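Local coordinates for protein putative cell surface hydrolase (Lactobacillus plantarum, PDB 3LP5) that is a putative cell-surface hydrolase of the alpha/beta-hydrolase superfamily, whose substrate is not established, at residues S36-T41 with K89-T94. Numbering follows the deposited sequence.
Sequences SVLKLT and KALVKT
Leu91, near the C-terminal end of helix 74-92, meets Leu38 and Leu40 of strand 37-42 in a small, wholly apolar contact. Its CD2 meets CD2 of Leu38 at 4.0 Å; these two side chains run alongside each other, pointing in opposite senses, and touch by one methyl each. Leu40 and Leu91 instead approach end-on, with CD2 of Leu40 resting over the fork of Leu91, 4.1 Å from its CG and 4.2 Å from its CD1. No hydrogen bond crosses between strand and helix, and the two backbones stay well apart, with the CA atoms of Leu40 and Leu91 separated by 9.8 Å; branched leucine chains are long enough to bridge such a gap from both sides.

The strand leucines stand two residues apart, so in the alternation of an extended chain both point to the helix side, while Lys39 between them is exposed on the other face. They reach the same partner through different torsions: Leu38 turns its CG away from its own backbone N (chi1 175°), whereas Leu40 turns CG away from its carbonyl carbon (chi1 -80°). Ala90, next to Leu91 on the helix, also points towards the strand but is too short to reach it, and its methyl packs on Ile48 instead.

Neighbouring strands complete this greasy layer. Ile63 and Ile65 of strand 62-67 also pack on Leu91, and Ile48 and Tyr50 of strand 48-52 lie against Leu40. Strand 37-42 runs parallel to 62-67 and antiparallel to 48-52, the outermost strand on that side, so helix 74-92 packs here near one edge of the central mixed sheet of the alpha/beta-hydrolase fold.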
ATOM      1  N   SER A  36      -3.574  15.140   9.249  1.00 18.48           N
ATOM      2  CA  SER A  36      -5.018  14.997   9.458  1.00 18.93           C
ATOM      3  C   SER A  36      -5.445  13.648   8.840  1.00 18.30           C
ATOM      4  O   SER A  36      -4.717  13.090   8.025  1.00 18.16           O
ATOM      5  CB  SER A  36      -5.761  16.255   8.983  1.00 20.31           C
ATOM      6  OG  SER A  36      -5.485  16.535   7.626  1.00 23.80           O
ATOM      7  N   VAL A  37      -6.523  13.044   9.313  1.00 17.55           N
ATOM      8  CA  VAL A  37      -6.944  11.732   8.811  1.00 16.67           C
ATOM      9  C   VAL A  37      -8.366  11.809   8.239  1.00 16.24           C
ATOM     10  O   VAL A  37      -9.284  12.070   8.967  1.00 16.08           O
ATOM     11  CB  VAL A  37      -6.917  10.674   9.904  1.00 16.78           C
ATOM     12  CG1 VAL A  37      -7.482   9.325   9.389  1.00 17.35           C
ATOM     13  CG2 VAL A  37      -5.512  10.496  10.473  1.00 17.23           C
ATOM     14  N   LEU A  38      -8.517  11.606   6.927  1.00 15.90           N
ATOM     15  CA  LEU A  38      -9.817  11.477   6.281  1.00 16.31           C
ATOM     16  C   LEU A  38     -10.045  10.007   5.880  1.00 16.67           C
ATOM     17  O   LEU A  38      -9.111   9.377   5.360  1.00 17.16           O
ATOM     18  CB  LEU A  38      -9.779  12.295   5.005  1.00 16.90           C
ATOM     19  CG  LEU A  38     -10.982  12.213   4.113  1.00 14.98           C
ATOM     20  CD1 LEU A  38     -12.219  12.890   4.715  1.00 15.08           C
ATOM     21  CD2 LEU A  38     -10.636  12.787   2.729  1.00 17.67           C
ATOM     22  N   LYS A  39     -11.223   9.433   6.157  1.00 15.19           N
ATOM     23  CA  LYS A  39     -11.487   8.007   5.838  1.00 16.82           C
ATOM     24  C   LYS A  39     -12.645   7.906   4.906  1.00 16.48           C
ATOM     25  O   LYS A  39     -13.712   8.471   5.213  1.00 16.60           O
ATOM     26  CB  LYS A  39     -11.854   7.165   7.071  1.00 17.57           C
ATOM     27  CG  LYS A  39     -10.739   6.963   8.047  1.00 25.13           C
ATOM     28  CD  LYS A  39     -10.783   5.551   8.687  1.00 35.24           C
ATOM     29  CE  LYS A  39      -9.645   5.356   9.765  1.00 38.70           C
ATOM     30  NZ  LYS A  39      -9.825   6.241  10.977  1.00 39.26           N
ATOM     31  N   LEU A  40     -12.449   7.182   3.797  1.00 15.15           N
ATOM     32  CA  LEU A  40     -13.509   6.893   2.834  1.00 14.87           C
ATOM     33  C   LEU A  40     -13.748   5.403   2.883  1.00 16.28           C
ATOM     34  O   LEU A  40     -12.778   4.592   2.910  1.00 15.69           O
ATOM     35  CB  LEU A  40     -13.106   7.267   1.408  1.00 13.65           C
ATOM     36  CG  LEU A  40     -13.176   8.698   0.901  1.00 14.92           C
ATOM     37  CD1 LEU A  40     -12.268   9.689   1.750  1.00 15.95           C
ATOM     38  CD2 LEU A  40     -12.798   8.737  -0.652  1.00 11.69           C
ATOM     39  N   THR A  41     -15.030   5.036   2.907  1.00 14.60           N
ATOM     40  CA  THR A  41     -15.417   3.656   2.755  1.00 14.30           C
ATOM     41  C   THR A  41     -16.296   3.554   1.525  1.00 12.95           C
ATOM     42  O   THR A  41     -17.406   4.151   1.477  1.00 12.93           O
ATOM     43  CB  THR A  41     -16.233   3.170   3.966  1.00 14.51           C
ATOM     44  OG1 THR A  41     -15.420   3.347   5.112  1.00 17.30           O
ATOM     45  CG2 THR A  41     -16.488   1.641   3.865  1.00 15.21           C
ATOM     46  N   LYS A  89     -11.030   9.324  -7.972  1.00 16.62           N
ATOM     47  CA  LYS A  89     -11.610  10.393  -8.789  1.00 16.85           C
ATOM     48  C   LYS A  89     -12.437  11.356  -7.990  1.00 16.35           C
ATOM     49  O   LYS A  89     -12.376  12.528  -8.246  1.00 16.21           O
ATOM     50  CB  LYS A  89     -12.374   9.867 -10.008  1.00 17.76           C
ATOM     51  CG  LYS A  89     -11.406   9.279 -11.014  1.00 21.62           C
ATOM     52  CD  LYS A  89     -12.062   9.120 -12.336  1.00 28.03           C
ATOM     53  CE  LYS A  89     -13.173   8.136 -12.217  1.00 32.45           C
ATOM     54  NZ  LYS A  89     -13.602   7.688 -13.562  1.00 35.57           N
ATOM     55  N   ALA A  90     -13.160  10.873  -6.988  1.00 15.71           N
ATOM     56  CA  ALA A  90     -13.927  11.780  -6.129  1.00 15.97           C
ATOM     57  C   ALA A  90     -12.990  12.731  -5.395  1.00 15.20           C
ATOM     58  O   ALA A  90     -13.289  13.903  -5.227  1.00 14.22           O
ATOM     59  CB  ALA A  90     -14.777  10.986  -5.132  1.00 14.40           C
ATOM     60  N   LEU A  91     -11.826  12.225  -4.986  1.00 14.68           N
ATOM     61  CA  LEU A  91     -10.858  13.060  -4.271  1.00 15.08           C
ATOM     62  C   LEU A  91     -10.186  14.123  -5.164  1.00 15.85           C
ATOM     63  O   LEU A  91      -9.994  15.260  -4.775  1.00 14.87           O
ATOM     64  CB  LEU A  91      -9.806  12.158  -3.643  1.00 14.46           C
ATOM     65  CG  LEU A  91     -10.267  11.346  -2.438  1.00 17.65           C
ATOM     66  CD1 LEU A  91      -9.207  10.209  -2.238  1.00 15.26           C
ATOM     67  CD2 LEU A  91     -10.391  12.270  -1.200  1.00 13.78           C
ATOM     68  N   VAL A  92      -9.830  13.755  -6.388  1.00 17.17           N
ATOM     69  CA  VAL A  92      -9.240  14.736  -7.230  1.00 17.78           C
ATOM     70  C   VAL A  92     -10.265  15.781  -7.693  1.00 18.69           C
ATOM     71  O   VAL A  92      -9.859  16.889  -8.050  1.00 17.87           O
ATOM     72  CB  VAL A  92      -8.395  14.180  -8.383  1.00 18.97           C
ATOM     73  CG1 VAL A  92      -7.854  12.757  -8.108  1.00 20.24           C
ATOM     74  CG2 VAL A  92      -9.006  14.438  -9.764  1.00 20.23           C
ATOM     75  N   LYS A  93     -11.558  15.451  -7.637  1.00 18.54           N
ATOM     76  CA  LYS A  93     -12.634  16.446  -7.875  1.00 19.93           C
ATOM     77  C   LYS A  93     -12.905  17.384  -6.697  1.00 18.76           C
ATOM     78  O   LYS A  93     -13.615  18.392  -6.850  1.00 21.67           O
ATOM     79  CB  LYS A  93     -13.949  15.776  -8.302  1.00 19.98           C
ATOM     80  CG  LYS A  93     -13.916  15.238  -9.723  1.00 24.61           C
ATOM     81  CD  LYS A  93     -15.371  15.049 -10.251  1.00 31.97           C
ATOM     82  CE  LYS A  93     -15.577  15.593 -11.709  1.00 37.67           C
ATOM     83  NZ  LYS A  93     -15.294  14.570 -12.809  1.00 37.02           N
ATOM     84  N   THR A  94     -12.351  17.097  -5.537  1.00 17.45           N
ATOM     85  CA  THR A  94     -12.570  17.902  -4.345  1.00 15.88           C
ATOM     86  C   THR A  94     -11.301  18.683  -3.977  1.00 16.24           C
ATOM     87  O   THR A  94     -11.354  19.890  -3.660  1.00 14.42           O
ATOM     88  CB  THR A  94     -12.975  16.987  -3.191  1.00 16.51           C
ATOM     89  OG1 THR A  94     -14.175  16.314  -3.562  1.00 20.19           O
ATOM     90  CG2 THR A  94     -13.253  17.749  -1.903  1.00 16.09           C
TER